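Local structure of peroxinectin A (Dictyostelium discoideum, 6ERC) at residues His81-Lys87 against Gly210-Gly214; Asn144-Tyr149 against Asn289-Ser293; Ile150-Tyr156 against Ile258-Gln263. The protein uses hydrogen peroxide to oxidise phenolic donors as a secreted haem peroxidase, with peroxidase activity toward iodide and thiocyanate as well. All coordinates share one frame; numbering follows the deposited sequence.

Contact 1 (His81-Lys87 against Gly210-Gly214); sequences HNMALSK and GERRG. With NA (sodium ion), chain K; HEM (protoporphyrin IX containing Fe), chain F.
Glu-211 meets His-81 beside the haem pocket of this animal haem peroxidase, a pocket lined by Arg-213, Leu-85 and Ser-86; His-81 is the predicted proton acceptor and Arg-213 the predicted transition-state stabiliser. Glu-211 CG lies 3.6 Å from His-81 O, and Glu-211 CD comes near His-81 CB, but the exact placement of the carboxylate over the imidazole is doubtful. Arg-212, next in line, stays at the margin: Lys-87 NZ sits over the centre of its guanidinium, 3.9 Å from Arg-212 CZ, a meeting of like charges probably eased by the salt bridge from Arg-212 NE to Asp-195. Arg-213 and His-81 share the main part of the contact. Arg-213 CG stands between backbone N and carbonyl carbon (chi1 53°), and the chain runs extended from there across the imidazole, giving a CH-pi contact with Arg-213 CG 3.9 Å from the His-81 ring centroid. Farther out the guanidinium is sandwiched. His-81 CD2 lies on one face, 3.2 Å from Arg-213 NE, while Leu-85 CD1 covers the opposite face, 3.3 Å from Arg-213 CZ. At the edge, Glu-211 OE2 completes a salt bridge to Arg-213 NE at 3.5 Å. A leucine in place of Arg-213 would probably leave both the Glu-211 carboxylate and the haem propionate without this cationic mate. That propionate is reached by Arg-213 NH1, which donates to HEM O1D at 3.2 Å and 145°.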
loop_
_atom_site.group_PDB
_atom_site.type_symbol
_atom_site.label_atom_id
_atom_site.label_comp_id
_atom_site.label_asym_id
_atom_site.label_seq_id
_atom_site.Cartn_x
_atom_site.Cartn_y
_atom_site.Cartn_z
ATOM N N HIS A 81 -2.601 0.444 -2.667
ATOM C CA HIS A 81 -3.332 -0.403 -3.600
ATOM C C HIS A 81 -4.056 0.401 -4.675
ATOM O O HIS A 81 -4.586 -0.197 -5.617
ATOM C CB HIS A 81 -4.323 -1.284 -2.838
ATOM C CG HIS A 81 -3.669 -2.301 -1.957
ATOM N ND1 HIS A 81 -4.372 -3.064 -1.049
ATOM C CD2 HIS A 81 -2.374 -2.683 -1.844
ATOM C CE1 HIS A 81 -3.539 -3.871 -0.415
ATOM N NE2 HIS A 81 -2.321 -3.659 -0.878
ATOM N N ASN A 82 -4.093 1.728 -4.556
ATOM C CA ASN A 82 -4.576 2.597 -5.620
ATOM C C ASN A 82 -3.472 3.050 -6.565
ATOM O O ASN A 82 -3.761 3.784 -7.516
ATOM C CB ASN A 82 -5.255 3.841 -5.029
ATOM C CG ASN A 82 -6.711 3.611 -4.684
ATOM O OD1 ASN A 82 -7.586 3.712 -5.545
ATOM N ND2 ASN A 82 -6.981 3.314 -3.418
ATOM N N MET A 83 -2.226 2.637 -6.339
ATOM C CA MET A 83 -1.105 3.275 -7.024
ATOM C C MET A 83 -0.099 2.306 -7.634
ATOM O O MET A 83 0.374 2.556 -8.744
ATOM C CB MET A 83 -0.385 4.210 -6.041
ATOM C CG MET A 83 -1.253 5.342 -5.518
ATOM S SD MET A 83 -0.398 6.424 -4.354
ATOM C CE MET A 83 0.867 7.118 -5.405
ATOM N N ALA A 84 0.257 1.225 -6.943
ATOM C CA ALA A 84 1.380 0.411 -7.392
ATOM C C ALA A 84 1.163 -1.063 -7.081
ATOM O O ALA A 84 0.628 -1.415 -6.029
ATOM C CB ALA A 84 2.685 0.881 -6.740
ATOM N N LEU A 85 1.601 -1.916 -8.006
ATOM C CA LEU A 85 1.666 -3.356 -7.779
ATOM C C LEU A 85 2.903 -3.897 -8.477
ATOM O O LEU A 85 3.040 -3.757 -9.695
ATOM C CB LEU A 85 0.417 -4.072 -8.299
ATOM C CG LEU A 85 0.453 -5.597 -8.158
ATOM C CD1 LEU A 85 0.341 -6.000 -6.697
ATOM C CD2 LEU A 85 -0.634 -6.254 -8.985
ATOM N N SER A 86 3.793 -4.524 -7.708
ATOM C CA SER A 86 4.993 -5.148 -8.265
ATOM C C SER A 86 4.688 -6.622 -8.509
ATOM O O SER A 86 5.082 -7.512 -7.753
ATOM C CB SER A 86 6.176 -4.955 -7.326
ATOM O OG SER A 86 6.471 -3.578 -7.169
ATOM N N LYS A 87 3.968 -6.878 -9.592
ATOM C CA LYS A 87 3.509 -8.232 -9.885
ATOM C C LYS A 87 4.690 -9.101 -10.304
ATOM O O LYS A 87 5.387 -8.751 -11.265
ATOM C CB LYS A 87 2.449 -8.205 -10.981
ATOM C CG LYS A 87 1.688 -9.518 -11.144
ATOM C CD LYS A 87 0.548 -9.386 -12.150
ATOM C CE LYS A 87 -0.159 -10.713 -12.392
ATOM N NZ LYS A 87 -0.837 -11.219 -11.165
ATOM N N GLY A 210 -12.354 -4.593 -6.486
ATOM C CA GLY A 210 -11.587 -4.121 -7.628
ATOM C C GLY A 210 -10.088 -4.332 -7.532
ATOM O O GLY A 210 -9.385 -4.064 -8.512
ATOM N N GLU A 211 -9.581 -4.799 -6.393
ATOM C CA GLU A 211 -8.148 -4.969 -6.189
ATOM C C GLU A 211 -7.869 -6.390 -5.720
ATOM O O GLU A 211 -8.457 -6.844 -4.733
ATOM C CB GLU A 211 -7.625 -3.946 -5.176
ATOM C CG GLU A 211 -6.293 -3.314 -5.563
ATOM C CD GLU A 211 -5.110 -4.160 -5.145
ATOM O OE1 GLU A 211 -5.190 -4.773 -4.062
ATOM O OE2 GLU A 211 -4.109 -4.215 -5.892
ATOM N N ARG A 212 -6.964 -7.079 -6.425
ATOM C CA ARG A 212 -6.722 -8.501 -6.182
ATOM C C ARG A 212 -6.492 -8.794 -4.703
ATOM O O ARG A 212 -7.093 -9.716 -4.136
ATOM C CB ARG A 212 -5.512 -8.976 -6.995
ATOM C CG ARG A 212 -5.667 -8.879 -8.505
ATOM C CD ARG A 212 -4.400 -9.354 -9.216
ATOM N NE ARG A 212 -4.186 -10.795 -9.068
ATOM C CZ ARG A 212 -4.517 -11.717 -9.970
ATOM N NH1 ARG A 212 -5.084 -11.375 -11.119
ATOM N NH2 ARG A 212 -4.275 -12.999 -9.723
ATOM N N ARG A 213 -5.609 -8.032 -4.065
ATOM C CA ARG A 213 -5.236 -8.270 -2.671
ATOM C C ARG A 213 -6.112 -7.487 -1.702
ATOM O O ARG A 213 -5.637 -6.978 -0.681
ATOM C CB ARG A 213 -3.757 -7.942 -2.471
ATOM C CG ARG A 213 -3.348 -6.556 -2.951
ATOM C CD ARG A 213 -1.848 -6.339 -2.942
ATOM N NE ARG A 213 -1.492 -5.155 -3.722
ATOM C CZ ARG A 213 -0.283 -4.601 -3.755
ATOM N NH1 ARG A 213 0.720 -5.114 -3.042
ATOM N NH2 ARG A 213 -0.077 -3.524 -4.501
ATOM N N GLY A 214 -7.410 -7.381 -1.996
ATOM C CA GLY A 214 -8.312 -6.691 -1.092
ATOM C C GLY A 214 -8.634 -7.495 0.150
ATOM O O GLY A 214 -8.948 -6.922 1.198
HETATM NA NA NA K . -4.763 3.473 -9.720
HETATM C CHA HEM F . 3.712 -4.644 -0.380
HETATM C CHB HEM F . 1.498 -7.205 3.072
HETATM C CHC HEM F . 0.430 -3.080 5.419
HETATM C CHD HEM F . 2.861 -0.552 2.079
HETATM C C1A HEM F . 3.260 -5.691 0.384
HETATM C C2A HEM F . 3.514 -7.089 0.133
HETATM C C3A HEM F . 2.907 -7.805 1.084
HETATM C C4A HEM F . 2.243 -6.875 1.969
HETATM C CMA HEM F . 2.895 -9.342 1.228
HETATM C CAA HEM F . 4.359 -7.620 -1.036
HETATM C CBA HEM F . 5.620 -8.219 -0.430
HETATM C CGA HEM F . 6.723 -8.240 -1.455
HETATM O O1A HEM F . 7.152 -7.148 -1.908
HETATM O O2A HEM F . 7.184 -9.353 -1.814
HETATM C C1B HEM F . 1.005 -6.306 3.986
HETATM C C2B HEM F . 0.222 -6.654 5.146
HETATM C C3B HEM F . -0.082 -5.519 5.797
HETATM C C4B HEM F . 0.507 -4.414 5.066
HETATM C CMB HEM F . -0.157 -8.109 5.486
HETATM C CAB HEM F . -0.892 -5.315 7.099
HETATM C CBB HEM F . -1.370 -6.328 7.830
HETATM C C1C HEM F . 0.999 -2.030 4.732
HETATM C C2C HEM F . 0.941 -0.626 5.099
HETATM C C3C HEM F . 1.618 0.076 4.164
HETATM C C4C HEM F . 2.115 -0.873 3.192
HETATM C CMC HEM F . 0.207 -0.147 6.370
HETATM C CAC HEM F . 1.914 1.589 3.994
HETATM C CBC HEM F . 1.502 2.564 4.808
HETATM C C1D HEM F . 3.262 -1.433 1.104
HETATM C C2D HEM F . 3.907 -1.082 -0.140
HETATM C C3D HEM F . 4.146 -2.215 -0.806
HETATM C C4D HEM F . 3.649 -3.318 -0.021
HETATM C CMD HEM F . 4.266 0.355 -0.572
HETATM C CAD HEM F . 4.797 -2.376 -2.191
HETATM C CBD HEM F . 3.693 -2.060 -3.195
HETATM C CGD HEM F . 3.836 -2.895 -4.445
HETATM O O1D HEM F . 3.339 -4.050 -4.450
HETATM O O2D HEM F . 4.434 -2.418 -5.443
HETATM N NA HEM F . 2.478 -5.596 1.513
HETATM N NB HEM F . 1.162 -4.934 3.965
HETATM N NC HEM F . 1.721 -2.140 3.563
HETATM N ND HEM F . 3.120 -2.804 1.142
HETATM FE FE HEM F . 2.106 -3.849 2.507
#

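Contact 2 (Asn144-Tyr149 against Asn289-Ser293); sequences NSLGSY and NAQVS. With NA (sodium ion), chain K.
Ser-148 and Gln-291 come closest along the backbones, and the polar contacts gather around the Ser-148 hydroxyl. With OG turned anti to the carbonyl carbon (chi1 -61°), it faces the second segment and accepts a weak hydrogen bond from Val-292 N at 3.5 Å and 153°. The Gln-291 amide crowds the same hydroxyl, NE2 lying 3.1 Å from Ser-148 OG, but the angle is too poor for a bond; Gln-291 OE1 instead pairs with Thr-24. Asn-144 and Gln-291 slide past each other in opposite directions with amide planes 87° apart, so the amides do not stack; Asn-144 is held by Leu-85 N through its OD1. Within 289-293, Asn-289 OD1 accepts from Gln-291 N at 3.0 Å, an Asx turn in which the donor stands above the carbonyl plane. One water ties the segments together, donating to Tyr-149 OH and accepting from Ala-290 N; Tyr-149 OH also bonds to Gln-19 O.

Apolar contact is modest. Ala-290 CB approaches the Tyr-149 ring obliquely, 3.4 Å from CE1, and one branch of Val-292, CG2, rests against Ser-148 CB.

Metal bonding fixes the first segment from behind: Gly-147 O binds the sodium at 2.6 Å and Tyr-149 O at 2.3 Å. Alternate carbonyls of a loop turned onto one ion, with Asn-82, Asp-151 and Asn-153 completing the set, make this a sodium-binding loop of the peroxidase domain.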
loop_
_atom_site.group_PDB
_atom_site.type_symbol
_atom_site.label_atom_id
_atom_site.label_comp_id
_atom_site.label_asym_id
_atom_site.label_seq_id
_atom_site.Cartn_x
_atom_site.Cartn_y
_atom_site.Cartn_z
ATOM N N ASN A 144 5.032 -1.646 -13.327
ATOM C CA ASN A 144 3.916 -1.390 -12.423
ATOM C C ASN A 144 2.656 -2.020 -13.007
ATOM O O ASN A 144 2.111 -1.535 -14.006
ATOM C CB ASN A 144 3.708 0.111 -12.201
ATOM C CG ASN A 144 2.683 0.403 -11.123
ATOM O OD1 ASN A 144 2.138 -0.514 -10.508
ATOM N ND2 ASN A 144 2.425 1.673 -10.880
ATOM N N SER A 145 2.190 -3.100 -12.388
ATOM C CA SER A 145 0.975 -3.779 -12.834
ATOM C C SER A 145 -0.290 -3.139 -12.269
ATOM O O SER A 145 -1.228 -3.836 -11.875
ATOM C CB SER A 145 1.054 -5.259 -12.463
ATOM O OG SER A 145 2.064 -5.915 -13.211
ATOM N N LEU A 146 -0.333 -1.811 -12.229
ATOM C CA LEU A 146 -1.472 -1.083 -11.696
ATOM C C LEU A 146 -1.384 0.358 -12.177
ATOM O O LEU A 146 -0.291 0.882 -12.403
ATOM C CB LEU A 146 -1.501 -1.132 -10.165
ATOM C CG LEU A 146 -2.874 -1.238 -9.505
ATOM C CD1 LEU A 146 -3.463 -2.626 -9.698
ATOM C CD2 LEU A 146 -2.770 -0.902 -8.031
ATOM N N GLY A 147 -2.545 0.990 -12.340
ATOM C CA GLY A 147 -2.580 2.386 -12.726
ATOM C C GLY A 147 -1.962 3.274 -11.665
ATOM O O GLY A 147 -2.267 3.134 -10.477
ATOM N N SER A 148 -1.093 4.195 -12.081
ATOM C CA SER A 148 -0.372 5.036 -11.134
ATOM C C SER A 148 -1.241 6.128 -10.526
ATOM O O SER A 148 -0.868 6.696 -9.493
ATOM C CB SER A 148 0.837 5.676 -11.821
ATOM O OG SER A 148 1.732 4.685 -12.293
ATOM N N TYR A 149 -2.381 6.436 -11.139
ATOM C CA TYR A 149 -3.252 7.487 -10.637
ATOM C C TYR A 149 -4.147 6.958 -9.525
ATOM O O TYR A 149 -4.535 5.787 -9.511
ATOM C CB TYR A 149 -4.116 8.054 -11.765
ATOM C CG TYR A 149 -3.321 8.644 -12.909
ATOM C CD1 TYR A 149 -2.869 9.955 -12.860
ATOM C CD2 TYR A 149 -3.028 7.890 -14.036
ATOM C CE1 TYR A 149 -2.142 10.500 -13.900
ATOM C CE2 TYR A 149 -2.302 8.426 -15.083
ATOM C CZ TYR A 149 -1.860 9.731 -15.011
ATOM O OH TYR A 149 -1.135 10.266 -16.053
ATOM N N ASN A 289 4.928 13.920 -14.720
ATOM C CA ASN A 289 4.635 12.500 -14.863
ATOM C C ASN A 289 4.187 11.952 -13.514
ATOM O O ASN A 289 4.941 12.002 -12.537
ATOM C CB ASN A 289 5.857 11.741 -15.378
ATOM C CG ASN A 289 5.563 10.281 -15.661
ATOM O OD1 ASN A 289 4.426 9.830 -15.545
ATOM N ND2 ASN A 289 6.589 9.536 -16.047
ATOM N N ALA A 290 2.959 11.438 -13.463
ATOM C CA ALA A 290 2.400 10.889 -12.235
ATOM C C ALA A 290 2.840 9.456 -11.964
ATOM O O ALA A 290 2.511 8.921 -10.899
ATOM C CB ALA A 290 0.871 10.944 -12.293
ATOM N N GLN A 291 3.563 8.828 -12.891
ATOM C CA GLN A 291 3.992 7.446 -12.719
ATOM C C GLN A 291 4.714 7.272 -11.388
ATOM O O GLN A 291 5.455 8.153 -10.945
ATOM C CB GLN A 291 4.906 7.037 -13.876
ATOM C CG GLN A 291 5.319 5.571 -13.877
ATOM C CD GLN A 291 4.219 4.649 -14.355
ATOM O OE1 GLN A 291 3.418 5.013 -15.217
ATOM N NE2 GLN A 291 4.173 3.445 -13.800
ATOM N N VAL A 292 4.489 6.123 -10.747
ATOM C CA VAL A 292 5.100 5.858 -9.451
ATOM C C VAL A 292 6.598 5.634 -9.623
ATOM O O VAL A 292 7.052 5.051 -10.616
ATOM C CB VAL A 292 4.432 4.645 -8.779
ATOM C CG1 VAL A 292 5.150 4.280 -7.476
ATOM C CG2 VAL A 292 2.959 4.924 -8.519
ATOM N N SER A 293 7.375 6.096 -8.649
ATOM C CA SER A 293 8.813 5.881 -8.655
ATOM C C SER A 293 9.146 4.544 -8.010
ATOM O O SER A 293 8.469 4.086 -7.087
ATOM C CB SER A 293 9.539 7.002 -7.912
ATOM O OG SER A 293 9.290 6.923 -6.521
HETATM NA NA NA K . -4.763 3.473 -9.720
HETATM O O HOH W 1 1.109 12.105 -15.691
#

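Contact 3 (Ile150-Tyr156 against Ile258-Gln263). With NA (sodium ion), chain K.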
loop_
_atom_site.group_PDB
_atom_site.type_symbol
_atom_site.label_atom_id
_atom_site.label_comp_id
_atom_site.label_asym_id
_atom_site.label_seq_id
_atom_site.Cartn_x
_atom_site.Cartn_y
_atom_site.Cartn_z
ATOM N N ILE A 150 -4.462 7.838 -8.578
ATOM C CA ILE A 150 -5.470 7.543 -7.567
ATOM C C ILE A 150 -6.827 7.664 -8.250
ATOM O O ILE A 150 -7.388 8.761 -8.352
ATOM C CB ILE A 150 -5.347 8.483 -6.354
ATOM C CG1 ILE A 150 -3.989 8.280 -5.671
ATOM C CG2 ILE A 150 -6.472 8.228 -5.362
ATOM C CD1 ILE A 150 -3.645 9.330 -4.638
ATOM N N ASP A 151 -7.354 6.535 -8.734
ATOM C CA ASP A 151 -8.495 6.535 -9.641
ATOM C C ASP A 151 -9.558 5.521 -9.231
ATOM O O ASP A 151 -10.392 5.138 -10.059
ATOM C CB ASP A 151 -8.031 6.261 -11.074
ATOM C CG ASP A 151 -7.262 4.955 -11.205
ATOM O OD1 ASP A 151 -7.050 4.272 -10.179
ATOM O OD2 ASP A 151 -6.867 4.611 -12.338
ATOM N N GLY A 152 -9.549 5.080 -7.975
ATOM C CA GLY A 152 -10.564 4.166 -7.496
ATOM C C GLY A 152 -10.499 2.772 -8.069
ATOM O O GLY A 152 -11.444 1.999 -7.880
ATOM N N ASN A 153 -9.414 2.420 -8.767
ATOM C CA ASN A 153 -9.269 1.064 -9.288
ATOM C C ASN A 153 -9.474 0.027 -8.194
ATOM O O ASN A 153 -9.873 -1.109 -8.476
ATOM C CB ASN A 153 -7.887 0.887 -9.918
ATOM C CG ASN A 153 -6.771 0.882 -8.884
ATOM O OD1 ASN A 153 -6.223 1.928 -8.538
ATOM N ND2 ASN A 153 -6.435 -0.300 -8.382
ATOM N N VAL A 154 -9.192 0.396 -6.945
ATOM C CA VAL A 154 -9.400 -0.507 -5.820
ATOM C C VAL A 154 -10.852 -0.963 -5.743
ATOM O O VAL A 154 -11.135 -2.081 -5.295
ATOM C CB VAL A 154 -8.950 0.181 -4.515
ATOM C CG1 VAL A 154 -9.722 1.477 -4.295
ATOM C CG2 VAL A 154 -9.113 -0.754 -3.330
ATOM N N LEU A 155 -11.794 -0.121 -6.166
ATOM C CA LEU A 155 -13.209 -0.475 -6.131
ATOM C C LEU A 155 -13.739 -0.971 -7.467
ATOM O O LEU A 155 -14.508 -1.936 -7.498
ATOM C CB LEU A 155 -14.052 0.725 -5.686
ATOM C CG LEU A 155 -13.800 1.293 -4.287
ATOM C CD1 LEU A 155 -14.763 2.428 -4.032
ATOM C CD2 LEU A 155 -13.934 0.229 -3.202
ATOM N N TYR A 156 -13.342 -0.343 -8.571
ATOM C CA TYR A 156 -13.987 -0.564 -9.858
ATOM C C TYR A 156 -13.176 -1.435 -10.808
ATOM O O TYR A 156 -13.666 -1.753 -11.898
ATOM C CB TYR A 156 -14.288 0.786 -10.515
ATOM C CG TYR A 156 -14.928 1.766 -9.559
ATOM C CD1 TYR A 156 -16.258 1.631 -9.187
ATOM C CD2 TYR A 156 -14.198 2.814 -9.014
ATOM C CE1 TYR A 156 -16.847 2.517 -8.306
ATOM C CE2 TYR A 156 -14.778 3.705 -8.132
ATOM C CZ TYR A 156 -16.105 3.554 -7.782
ATOM O OH TYR A 156 -16.691 4.437 -6.905
ATOM N N ILE A 258 -16.528 9.234 -5.536
ATOM C CA ILE A 258 -15.729 8.375 -4.665
ATOM C C ILE A 258 -14.243 8.615 -4.895
ATOM O O ILE A 258 -13.455 8.685 -3.944
ATOM C CB ILE A 258 -16.106 6.898 -4.886
ATOM C CG1 ILE A 258 -17.564 6.654 -4.484
ATOM C CG2 ILE A 258 -15.162 5.978 -4.115
ATOM C CD1 ILE A 258 -17.869 6.900 -3.009
ATOM N N ILE A 259 -13.833 8.727 -6.158
ATOM C CA ILE A 259 -12.442 9.049 -6.463
ATOM C C ILE A 259 -12.041 10.343 -5.770
ATOM O O ILE A 259 -10.981 10.427 -5.138
ATOM C CB ILE A 259 -12.237 9.126 -7.986
ATOM C CG1 ILE A 259 -12.362 7.727 -8.588
ATOM C CG2 ILE A 259 -10.885 9.738 -8.330
ATOM C CD1 ILE A 259 -12.443 7.709 -10.085
ATOM N N GLU A 260 -12.884 11.372 -5.876
ATOM C CA GLU A 260 -12.622 12.620 -5.166
ATOM C C GLU A 260 -12.563 12.396 -3.661
ATOM O O GLU A 260 -11.733 12.996 -2.968
ATOM C CB GLU A 260 -13.695 13.655 -5.505
ATOM C CG GLU A 260 -13.666 14.884 -4.600
ATOM C CD GLU A 260 -14.616 15.975 -5.048
ATOM O OE1 GLU A 260 -15.077 15.930 -6.209
ATOM O OE2 GLU A 260 -14.902 16.879 -4.235
ATOM N N GLN A 261 -13.445 11.547 -3.132
ATOM C CA GLN A 261 -13.434 11.278 -1.699
ATOM C C GLN A 261 -12.131 10.610 -1.279
ATOM O O GLN A 261 -11.551 10.960 -0.244
ATOM C CB GLN A 261 -14.634 10.409 -1.320
ATOM C CG GLN A 261 -14.775 10.156 0.172
ATOM C CD GLN A 261 -14.962 11.433 0.969
ATOM O OE1 GLN A 261 -16.086 11.897 1.166
ATOM N NE2 GLN A 261 -13.860 12.006 1.435
ATOM N N ILE A 262 -11.652 9.647 -2.069
ATOM C CA ILE A 262 -10.376 9.004 -1.764
ATOM C C ILE A 262 -9.249 10.029 -1.816
ATOM O O ILE A 262 -8.417 10.111 -0.904
ATOM C CB ILE A 262 -10.119 7.832 -2.730
ATOM C CG1 ILE A 262 -11.174 6.737 -2.535
ATOM C CG2 ILE A 262 -8.719 7.254 -2.514
ATOM C CD1 ILE A 262 -11.201 5.699 -3.642
ATOM N N GLN A 263 -9.209 10.828 -2.881
ATOM C CA GLN A 263 -8.136 11.801 -3.035
ATOM C C GLN A 263 -8.120 12.802 -1.885
ATOM O O GLN A 263 -7.054 13.106 -1.336
ATOM C CB GLN A 263 -8.279 12.519 -4.375
ATOM C CG GLN A 263 -7.981 11.640 -5.574
ATOM C CD GLN A 263 -8.078 12.388 -6.885
ATOM O OE1 GLN A 263 -8.548 13.527 -6.937
ATOM N NE2 GLN A 263 -7.619 11.756 -7.956
HETATM NA NA NA K . -4.763 3.473 -9.720
#
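Ile-150 and Gly-152 lie against Ile-259, Ile-262 and Gln-263 where a sodium-binding loop of the peroxidase domain runs into helix 153-156 and packs on the long helix 247-275. The tight part is the approach of the loop backbone to Ile-259, whose CA is the nearest to that of Gly-152. A CB on Gly-152 would stand only 3.1 Å from Ile-259 CG1, and its phi of 69° is itself one that favours glycine. The CD1 of Ile-259 presses on the Asp-151 carbonyl, 3.3 Å from Asp-151 O, while its CG2 branch meets Ile-150 O. That last oxygen is also gripped by a bond: Gln-263 NE2 donates to Ile-150 O at 3.0 Å and 148°, in the carbonyl plane, and its CG lies beside Ile-150 CG2. At the other end, Ile-258 CB lies at the edge of the Tyr-156 ring, near its plane, with Tyr-156 OH 3.2 Å from it, and the CG2 branch of the same isoleucine meets Leu-155 CD1 at 3.6 Å. A face of the tyrosine ring is covered by Leu-155 CB.

Ile-262 packs through its CG2 on Ile-150 CG2, but its CD1 end is looser, staying 4.2 Å from Gly-152 CA. Glu-260 points away on the far side of the long helix and is partly exposed; its carboxylate makes weak hydrogen bonds to Asn-482 and Thr-487. On the loop's other side, Asp-151 and Asn-153 turn away from helix 247-275 toward the metal. Asp-151 CG sits between backbone N and carbonyl carbon (chi1 57°), which carries its carboxylate to the ion: Asp-151 OD1 binds sodium at 2.5 Å and Asn-153 OD1 at 2.4 Å.

In the fold
All three contacts meet at one sodium ion, to which 81-87, 144-149 and 150-156 each give ligands. Their centres lie about 11 Å (contacts 1 and 2), 13 Å (1 and 3) and 14 Å (2 and 3) apart. Along the chain the segments run 81-87, 144-149, 150-156, 210-214, 258-263, 289-293: contact 1 interleaves with both others, and contact 3 is nested in the loop closed by contact 2. Leu-85 O and Ser-145 N, 2.9 Å apart, probably bond contact 1 to contact 2. The ion thus ties the haem-side loop after helix 70-80 to the loop that follows strand 139-144, and to the start of helix 153-156, which packs on helix 247-275.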